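Local coordinates for putative TetR-family transcriptional regulator (Bordetella parapertussis 12822, PDB 3CCY), which probably binds cis-regulatory DNA as a two-subunit transcriptional regulator of the TetR family, most likely acting as a repressor, at residues Thr35-Ile40 / Cys46-Leu51; Gln93-Phe98 / Gly165-Thr170; Leu97-Tyr102 / Ala184-Thr189. All coordinates share one frame; numbering follows the deposited sequence.

Contact 1. Residues Thr35-Ile40 / Cys46-Leu51; sequences TSIGDI and CSKSRL
The predicted helix-turn-helix motif, probably the DNA-binding part of the protein, folds on itself here, as Ile37, Gly38 and Ile40 at the start of helix 37-43 meet Lys48 and Leu51 of the 46-51 segment that follows it. Leu51 carries the apolar part. Its methyl CD2 lies 3.6 Å from Ile37 CG2 and equally 3.6 Å from Ile40 CG2, so one methyl bridges two residues that lie three positions apart on the same helix. In both isoleucines CG1 stands beside the backbone N (chi1 -51° in Ile37, -60° in Ile40), which leaves CG2 anti to that N and turned to the leucine; the Ile40 side chain meets it at roughly a right angle. Lys48 lies alongside Gly38, where the backbones come closest, 5.9 Å from CA of Gly38 to CA of Lys48. Its chain bends at the third and fourth torsions and brings CE to 4.1 Å from Gly38 CA, with no hydrogen bond between the segments. At the N-terminal end of helix 37-43, N-cap Ser36 and Asp39 form a capping box: Asp39 N donates to Ser36 OG over 3.2 Å, and Ser36 N donates to Asp39 OD2 over 2.9 Å. Ile40 also packs on Ile19 and Met26 of helix 15-29. A capped helix 37-43, whose isoleucines receive a leucine from the segment after it, is consistent with the helix-turn-helix of TetR-family regulators.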
loop_
_atom_site.group_PDB
_atom_site.type_symbol
_atom_site.label_atom_id
_atom_site.label_comp_id
_atom_site.label_asym_id
_atom_site.label_seq_id
_atom_site.Cartn_x
_atom_site.Cartn_y
_atom_site.Cartn_z
ATOM N N THR A 35 -3.953 11.832 16.312
ATOM C CA THR A 35 -3.055 12.905 16.761
ATOM C C THR A 35 -3.809 14.234 16.887
ATOM O O THR A 35 -4.402 14.709 15.922
ATOM C CB THR A 35 -1.874 13.092 15.757
ATOM O OG1 THR A 35 -1.236 11.832 15.517
ATOM C CG2 THR A 35 -0.849 14.101 16.273
ATOM N N SER A 36 -3.784 14.834 18.074
ATOM C CA SER A 36 -4.437 16.126 18.279
ATOM C C SER A 36 -3.434 17.281 18.222
ATOM O O SER A 36 -2.223 17.068 18.243
ATOM C CB SER A 36 -5.204 16.140 19.609
ATOM O OG SER A 36 -4.317 16.078 20.714
ATOM N N ILE A 37 -3.957 18.501 18.146
ATOM C CA ILE A 37 -3.157 19.728 18.200
ATOM C C ILE A 37 -2.424 19.847 19.542
ATOM O O ILE A 37 -1.304 20.356 19.599
ATOM C CB ILE A 37 -4.057 20.977 17.957
ATOM C CG1 ILE A 37 -4.915 20.752 16.649
ATOM C CG2 ILE A 37 -3.184 22.307 17.858
ATOM C CD1 ILE A 37 -6.443 21.220 16.934
ATOM N N GLY A 38 -3.068 19.377 20.611
ATOM C CA GLY A 38 -2.455 19.327 21.937
ATOM C C GLY A 38 -1.244 18.410 21.966
ATOM O O GLY A 38 -0.203 18.772 22.524
ATOM N N ASP A 39 -1.391 17.227 21.370
ATOM C CA ASP A 39 -0.291 16.263 21.201
ATOM C C ASP A 39 0.939 16.898 20.534
ATOM O O ASP A 39 2.071 16.701 20.985
ATOM C CB ASP A 39 -0.755 15.066 20.359
ATOM C CG ASP A 39 -1.758 14.180 21.081
ATOM O OD1 ASP A 39 -1.736 14.132 22.328
ATOM O OD2 ASP A 39 -2.562 13.511 20.394
ATOM N N ILE A 40 0.702 17.658 19.458
ATOM C CA ILE A 40 1.761 18.391 18.750
ATOM C C ILE A 40 2.381 19.484 19.637
ATOM O O ILE A 40 3.666 19.557 19.647
ATOM C CB ILE A 40 1.228 18.973 17.415
ATOM C CG1 ILE A 40 0.708 17.833 16.486
ATOM C CG2 ILE A 40 2.343 19.823 16.682
ATOM C CD1 ILE A 40 -0.399 18.370 15.497
ATOM N N CYS A 46 5.951 22.501 23.960
ATOM C CA CYS A 46 5.407 23.860 23.823
ATOM C C CYS A 46 3.924 24.002 24.251
ATOM O O CYS A 46 3.197 22.979 24.497
ATOM C CB CYS A 46 5.594 24.349 22.373
ATOM S SG CYS A 46 5.665 26.148 22.242
ATOM N N SER A 47 3.484 25.282 24.334
ATOM C CA SER A 47 2.085 25.572 24.636
ATOM C C SER A 47 1.239 25.503 23.367
ATOM O O SER A 47 1.744 25.754 22.268
ATOM C CB SER A 47 1.948 26.946 25.300
ATOM O OG SER A 47 2.455 27.970 24.462
ATOM N N LYS A 48 -0.043 25.165 23.524
ATOM C CA LYS A 48 -0.978 25.050 22.393
ATOM C C LYS A 48 -1.153 26.370 21.623
ATOM O O LYS A 48 -1.484 26.356 20.434
ATOM C CB LYS A 48 -2.340 24.515 22.860
ATOM C CG LYS A 48 -3.134 23.755 21.762
ATOM C CD LYS A 48 -4.645 23.714 22.094
ATOM C CE LYS A 48 -5.036 22.366 22.759
ATOM N NZ LYS A 48 -4.601 22.249 24.258
ATOM N N SER A 49 -0.916 27.497 22.302
ATOM C CA SER A 49 -1.018 28.836 21.698
ATOM C C SER A 49 -0.042 29.017 20.513
ATOM O O SER A 49 -0.502 29.462 19.427
ATOM C CB SER A 49 -0.762 29.924 22.758
ATOM O OG SER A 49 -1.352 29.583 24.010
ATOM N N ARG A 50 1.256 28.701 20.834
ATOM C CA ARG A 50 2.348 29.029 19.920
ATOM C C ARG A 50 2.304 28.306 18.564
ATOM O O ARG A 50 2.998 28.701 17.624
ATOM C CB ARG A 50 3.696 28.817 20.615
ATOM C CG ARG A 50 3.888 29.691 21.855
ATOM C CD ARG A 50 5.354 29.823 22.260
ATOM N NE ARG A 50 6.147 30.539 21.254
ATOM C CZ ARG A 50 6.946 29.951 20.360
ATOM N NH1 ARG A 50 7.621 30.689 19.483
ATOM N NH2 ARG A 50 7.073 28.628 20.339
ATOM N N LEU A 51 1.488 27.257 18.459
ATOM C CA LEU A 51 1.285 26.567 17.176
ATOM C C LEU A 51 0.538 27.425 16.166
ATOM O O LEU A 51 0.844 27.397 14.970
ATOM C CB LEU A 51 0.524 25.257 17.368
ATOM C CG LEU A 51 1.326 23.961 17.355
ATOM C CD1 LEU A 51 2.177 23.843 18.611
ATOM C CD2 LEU A 51 0.363 22.800 17.243
#

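Contact 2. Residues Gln93-Phe98 / Gly165-Thr170; sequences QIVKLF and GMINWT
The ring of Phe98 meets Ile167 at its edge: Ile167 CD1 lies in the ring plane, 3.5 Å from Phe98 CD2, while one face carries the backbone oxygen Ile94 O, 3.5 Å above the plane and offset toward the rim. This is buried helix-helix packing in the all-helical TetR C-terminal domain, between helix 87-115 and helix 153-168, and no hydrogen bond crosses it. The backbones stay well apart, with Phe98 CA and Ile167 CA separated by 8.0 Å, so side chains alone bridge the gap. Ile167 does so with two branches. Its CG1 sits between the backbone N and the carbonyl carbon (chi1 57°), which sends CD1 to the phenylalanine; Ile167 CG2, beside the backbone N, meets Val95 CG1 at 4.0 Å. A single isoleucine thus joins Val95 and Phe98, which lie three residues apart on helix 87-115. Around them, Phe98 also packs on Leu73 and Cys77 of helix 58-81 and on Leu134 and Val138 of helix 122-145, placing the ring among several helices. Met166, a selenomethionine, packs on Met166 of the second subunit, so the residue next to Ile167 reaches the dimer interface. Three residues beyond Ile167, Thr170 OG1 donates to Ile167 O, tilted 21° from the carbonyl plane; the modelled 2.5 Å is short, and its exact value is uncertain.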
loop_
_atom_site.group_PDB
_atom_site.type_symbol
_atom_site.label_atom_id
_atom_site.label_comp_id
_atom_site.label_asym_id
_atom_site.label_seq_id
_atom_site.Cartn_x
_atom_site.Cartn_y
_atom_site.Cartn_z
ATOM N N GLN A 93 16.839 5.795 -12.620
ATOM C CA GLN A 93 17.091 6.977 -11.793
ATOM C C GLN A 93 15.833 7.493 -11.070
ATOM O O GLN A 93 15.889 7.932 -9.915
ATOM C CB GLN A 93 17.804 8.082 -12.591
ATOM C CG GLN A 93 19.289 7.807 -12.838
ATOM C CD GLN A 93 19.960 8.844 -13.745
ATOM O OE1 GLN A 93 21.201 8.939 -13.786
ATOM N NE2 GLN A 93 19.162 9.630 -14.461
ATOM N N ILE A 94 14.687 7.444 -11.743
ATOM C CA ILE A 94 13.438 7.788 -11.097
ATOM C C ILE A 94 13.135 6.846 -9.930
ATOM O O ILE A 94 12.747 7.287 -8.856
ATOM C CB ILE A 94 12.226 7.745 -12.103
ATOM C CG1 ILE A 94 12.316 8.896 -13.092
ATOM C CG2 ILE A 94 10.863 7.668 -11.326
ATOM C CD1 ILE A 94 11.353 8.712 -14.299
ATOM N N VAL A 95 13.307 5.543 -10.120
ATOM C CA VAL A 95 12.993 4.629 -9.017
ATOM C C VAL A 95 13.971 4.860 -7.815
ATOM O O VAL A 95 13.570 4.823 -6.668
ATOM C CB VAL A 95 13.047 3.146 -9.478
ATOM C CG1 VAL A 95 12.723 2.171 -8.290
ATOM C CG2 VAL A 95 12.074 2.942 -10.660
ATOM N N LYS A 96 15.243 5.079 -8.119
ATOM C CA LYS A 96 16.274 5.328 -7.092
ATOM C C LYS A 96 15.914 6.608 -6.345
ATOM O O LYS A 96 16.069 6.677 -5.133
ATOM C CB LYS A 96 17.627 5.521 -7.747
ATOM C CG LYS A 96 18.328 4.248 -8.150
ATOM C CD LYS A 96 19.774 4.528 -8.647
ATOM C CE LYS A 96 20.385 3.133 -8.947
ATOM N NZ LYS A 96 21.779 3.205 -9.290
ATOM N N LEU A 97 15.407 7.608 -7.067
ATOM C CA LEU A 97 14.956 8.860 -6.413
ATOM C C LEU A 97 13.830 8.609 -5.397
ATOM O O LEU A 97 13.885 9.111 -4.259
ATOM C CB LEU A 97 14.509 9.900 -7.449
ATOM C CG LEU A 97 13.734 11.117 -6.964
ATOM C CD1 LEU A 97 14.707 12.002 -6.185
ATOM C CD2 LEU A 97 13.110 11.886 -8.150
ATOM N N PHE A 98 12.813 7.850 -5.812
ATOM C CA PHE A 98 11.670 7.610 -4.915
ATOM C C PHE A 98 12.110 6.899 -3.650
ATOM O O PHE A 98 11.682 7.254 -2.536
ATOM C CB PHE A 98 10.489 6.899 -5.631
ATOM C CG PHE A 98 9.855 7.724 -6.744
ATOM C CD1 PHE A 98 10.235 9.035 -6.965
ATOM C CD2 PHE A 98 8.862 7.205 -7.542
ATOM C CE1 PHE A 98 9.649 9.789 -7.978
ATOM C CE2 PHE A 98 8.266 7.971 -8.564
ATOM C CZ PHE A 98 8.652 9.247 -8.769
ATOM N N GLY A 165 2.626 0.176 -6.840
ATOM C CA GLY A 165 2.415 -0.785 -5.747
ATOM C C GLY A 165 3.693 -1.384 -5.200
ATOM O O GLY A 165 3.855 -1.430 -3.978
HETATM N N MSE A 166 4.576 -1.888 -6.073
HETATM C CA MSE A 166 5.866 -2.427 -5.598
HETATM C C MSE A 166 6.624 -1.464 -4.740
HETATM O O MSE A 166 7.155 -1.855 -3.696
HETATM C CB MSE A 166 6.834 -2.734 -6.744
HETATM C CG MSE A 166 6.383 -3.767 -7.673
HETATM SE SE MSE A 166 7.926 -4.133 -8.896
HETATM C CE MSE A 166 7.043 -4.032 -10.460
ATOM N N ILE A 167 6.773 -0.227 -5.236
ATOM C CA ILE A 167 7.545 0.774 -4.483
ATOM C C ILE A 167 6.786 1.477 -3.365
ATOM O O ILE A 167 7.384 1.794 -2.364
ATOM C CB ILE A 167 8.241 1.854 -5.399
ATOM C CG1 ILE A 167 7.265 2.615 -6.300
ATOM C CG2 ILE A 167 9.378 1.248 -6.205
ATOM C CD1 ILE A 167 7.961 3.921 -6.782
ATOM N N ASN A 168 5.492 1.753 -3.534
ATOM C CA ASN A 168 4.700 2.444 -2.492
ATOM C C ASN A 168 4.415 1.549 -1.291
ATOM O O ASN A 168 4.239 2.062 -0.169
ATOM C CB ASN A 168 3.368 3.012 -3.034
ATOM C CG ASN A 168 3.572 4.201 -3.960
ATOM O OD1 ASN A 168 4.689 4.656 -4.137
ATOM N ND2 ASN A 168 2.494 4.707 -4.561
ATOM N N TRP A 169 4.346 0.227 -1.491
ATOM C CA TRP A 169 4.111 -0.715 -0.380
ATOM C C TRP A 169 5.300 -0.881 0.559
ATOM O O TRP A 169 5.149 -1.441 1.645
ATOM C CB TRP A 169 3.706 -2.114 -0.918
ATOM C CG TRP A 169 3.096 -3.052 0.079
ATOM C CD1 TRP A 169 3.585 -4.277 0.491
ATOM C CD2 TRP A 169 1.910 -2.831 0.806
ATOM N NE1 TRP A 169 2.741 -4.825 1.417
ATOM C CE2 TRP A 169 1.702 -3.955 1.625
ATOM C CE3 TRP A 169 0.983 -1.783 0.836
ATOM C CZ2 TRP A 169 0.603 -4.068 2.474
ATOM C CZ3 TRP A 169 -0.123 -1.911 1.673
ATOM C CH2 TRP A 169 -0.290 -3.028 2.485
ATOM N N THR A 170 6.462 -0.383 0.150
ATOM C CA THR A 170 7.710 -0.533 0.919
ATOM C C THR A 170 7.632 -0.012 2.350
ATOM O O THR A 170 8.248 -0.555 3.249
ATOM C CB THR A 170 8.940 0.089 0.193
ATOM O OG1 THR A 170 8.667 1.440 -0.194
ATOM C CG2 THR A 170 9.278 -0.769 -1.091
#

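Contact 3. Residues Leu97-Tyr102 / Ala184-Thr189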
loop_
_atom_site.group_PDB
_atom_site.type_symbol
_atom_site.label_atom_id
_atom_site.label_comp_id
_atom_site.label_asym_id
_atom_site.label_seq_id
_atom_site.Cartn_x
_atom_site.Cartn_y
_atom_site.Cartn_z
ATOM N N LEU A 97 15.407 7.608 -7.067
ATOM C CA LEU A 97 14.956 8.860 -6.413
ATOM C C LEU A 97 13.830 8.609 -5.397
ATOM O O LEU A 97 13.885 9.111 -4.259
ATOM C CB LEU A 97 14.509 9.900 -7.449
ATOM C CG LEU A 97 13.734 11.117 -6.964
ATOM C CD1 LEU A 97 14.707 12.002 -6.185
ATOM C CD2 LEU A 97 13.110 11.886 -8.150
ATOM N N PHE A 98 12.813 7.850 -5.812
ATOM C CA PHE A 98 11.670 7.610 -4.915
ATOM C C PHE A 98 12.110 6.899 -3.650
ATOM O O PHE A 98 11.682 7.254 -2.536
ATOM C CB PHE A 98 10.489 6.899 -5.631
ATOM C CG PHE A 98 9.855 7.724 -6.744
ATOM C CD1 PHE A 98 10.235 9.035 -6.965
ATOM C CD2 PHE A 98 8.862 7.205 -7.542
ATOM C CE1 PHE A 98 9.649 9.789 -7.978
ATOM C CE2 PHE A 98 8.266 7.971 -8.564
ATOM C CZ PHE A 98 8.652 9.247 -8.769
ATOM N N LEU A 99 13.002 5.926 -3.793
ATOM C CA LEU A 99 13.478 5.185 -2.636
ATOM C C LEU A 99 14.455 5.974 -1.793
ATOM O O LEU A 99 14.536 5.775 -0.586
ATOM C CB LEU A 99 14.030 3.802 -3.040
ATOM C CG LEU A 99 12.941 2.854 -3.560
ATOM C CD1 LEU A 99 13.553 1.524 -3.898
ATOM C CD2 LEU A 99 11.787 2.647 -2.547
ATOM N N GLU A 100 15.185 6.897 -2.418
ATOM C CA GLU A 100 16.031 7.808 -1.681
ATOM C C GLU A 100 15.179 8.709 -0.747
ATOM O O GLU A 100 15.518 8.916 0.436
ATOM C CB GLU A 100 16.880 8.634 -2.658
ATOM C CG GLU A 100 17.726 9.720 -2.013
ATOM C CD GLU A 100 17.879 10.955 -2.892
ATOM O OE1 GLU A 100 18.183 10.843 -4.115
ATOM O OE2 GLU A 100 17.710 12.061 -2.353
ATOM N N ILE A 101 14.093 9.243 -1.300
ATOM C CA ILE A 101 13.158 10.082 -0.564
ATOM C C ILE A 101 12.499 9.334 0.626
ATOM O O ILE A 101 12.323 9.905 1.714
ATOM C CB ILE A 101 12.213 10.799 -1.548
ATOM C CG1 ILE A 101 13.063 11.782 -2.385
ATOM C CG2 ILE A 101 11.073 11.513 -0.818
ATOM C CD1 ILE A 101 12.314 12.533 -3.471
ATOM N N TYR A 102 12.244 8.036 0.459
ATOM C CA TYR A 102 11.918 7.139 1.599
ATOM C C TYR A 102 13.023 7.012 2.686
ATOM O O TYR A 102 12.777 7.174 3.898
ATOM C CB TYR A 102 11.561 5.766 1.047
ATOM C CG TYR A 102 11.170 4.771 2.110
ATOM C CD1 TYR A 102 9.866 4.765 2.648
ATOM C CD2 TYR A 102 12.094 3.825 2.569
ATOM C CE1 TYR A 102 9.495 3.853 3.625
ATOM C CE2 TYR A 102 11.727 2.903 3.539
ATOM C CZ TYR A 102 10.430 2.924 4.067
ATOM O OH TYR A 102 10.091 2.028 5.026
ATOM N N ALA A 184 20.272 -0.507 -3.910
ATOM C CA ALA A 184 20.119 -1.955 -4.161
ATOM C C ALA A 184 18.638 -2.336 -4.350
ATOM O O ALA A 184 18.282 -3.086 -5.269
ATOM C CB ALA A 184 20.788 -2.785 -3.016
ATOM N N LEU A 185 17.756 -1.799 -3.510
ATOM C CA LEU A 185 16.335 -2.152 -3.630
ATOM C C LEU A 185 15.782 -1.640 -4.985
ATOM O O LEU A 185 14.996 -2.337 -5.666
ATOM C CB LEU A 185 15.527 -1.612 -2.429
ATOM C CG LEU A 185 14.016 -1.813 -2.523
ATOM C CD1 LEU A 185 13.698 -3.311 -2.545
ATOM C CD2 LEU A 185 13.284 -1.142 -1.313
ATOM N N ALA A 186 16.199 -0.433 -5.371
ATOM C CA ALA A 186 15.750 0.205 -6.603
ATOM C C ALA A 186 16.203 -0.609 -7.807
ATOM O O ALA A 186 15.379 -0.888 -8.689
ATOM C CB ALA A 186 16.309 1.686 -6.727
ATOM N N GLU A 187 17.492 -0.984 -7.836
ATOM C CA GLU A 187 18.052 -1.829 -8.919
ATOM C C GLU A 187 17.339 -3.148 -9.073
ATOM O O GLU A 187 17.034 -3.578 -10.200
ATOM C CB GLU A 187 19.555 -2.033 -8.750
ATOM C CG GLU A 187 20.263 -0.681 -8.898
ATOM C CD GLU A 187 21.764 -0.686 -8.706
ATOM O OE1 GLU A 187 22.271 -1.574 -7.981
ATOM O OE2 GLU A 187 22.430 0.237 -9.265
ATOM N N ARG A 188 17.086 -3.791 -7.929
ATOM C CA ARG A 188 16.310 -5.026 -7.863
ATOM C C ARG A 188 14.881 -4.848 -8.398
ATOM O O ARG A 188 14.421 -5.658 -9.195
ATOM C CB ARG A 188 16.179 -5.488 -6.415
ATOM C CG ARG A 188 15.551 -6.931 -6.274
ATOM C CD ARG A 188 16.549 -7.929 -6.754
ATOM N NE ARG A 188 16.218 -9.316 -6.414
ATOM C CZ ARG A 188 17.066 -10.322 -6.596
ATOM N NH1 ARG A 188 18.273 -10.069 -7.085
ATOM N NH2 ARG A 188 16.720 -11.557 -6.308
ATOM N N THR A 189 14.164 -3.853 -7.878
ATOM C CA THR A 189 12.805 -3.490 -8.345
ATOM C C THR A 189 12.731 -3.309 -9.885
ATOM O O THR A 189 11.864 -3.867 -10.570
ATOM C CB THR A 189 12.342 -2.209 -7.646
ATOM O OG1 THR A 189 12.344 -2.451 -6.231
ATOM C CG2 THR A 189 10.933 -1.780 -8.113
#
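Leu99 reaches across from helix 87-115 to Leu185 and Ala186 of helix 182-195, its CB directed at the partner helix. From CB the chain runs to CG, which stands anti to the carbonyl carbon (chi1 -67°), and then divides. One branch, CD1, makes all the close contacts between the segments. It lies 3.6 Å from Leu185 CG and 3.7 Å from Leu185 CD2, and on the backbone it comes to 3.6 Å from Ala186 N; the methyl Ala186 CB follows at 4.0 Å. A single methyl therefore settles against the peptide joining two residues, with a side chain from each beside it, and the leucines cross at about a right angle. Leu185 holds CG anti to its own N (chi1 175°), which puts the branch point within reach of CD1. The small Ala186 side chain suits the near approach of the backbones, 6.8 Å between Leu99 CA and Ala186 CA. Leu185 O accepts two hydrogen bonds from Thr189, one turn further along the helix: the helical one from N and a second from OG1 over 2.7 Å, arriving from opposite faces of the carbonyl plane. No strand takes part: helix 182-195 rests on helix 87-115 through this contact, meets helix 153-168 where Thr189 packs on Met166 and Ile167, and faces the second subunit, where Leu185 packs on Val158 of that neighbouring chain.

From the N terminus, contact 1 comes first and closes a short loop of five residues within the predicted helix-turn-helix. It closes before the other two open, so it stands in series with them. The chain then passes through helix 58-81 to helix 87-115, from which contacts 2 and 3 both start. Contact 2 closes a loop of 66 residues onto helix 153-168; contact 3 closes one of 81 residues onto the next helix, 182-195. The two share Leu97 and Phe98, and a salt bridge, Lys96 NZ to Glu187 OE2 at 3.0 Å, also joins them. Contact 1 touches neither; contacts 2 and 3 tie helix 87-115 to helices 153-168 and 182-195 of the C-terminal domain, beside the second subunit.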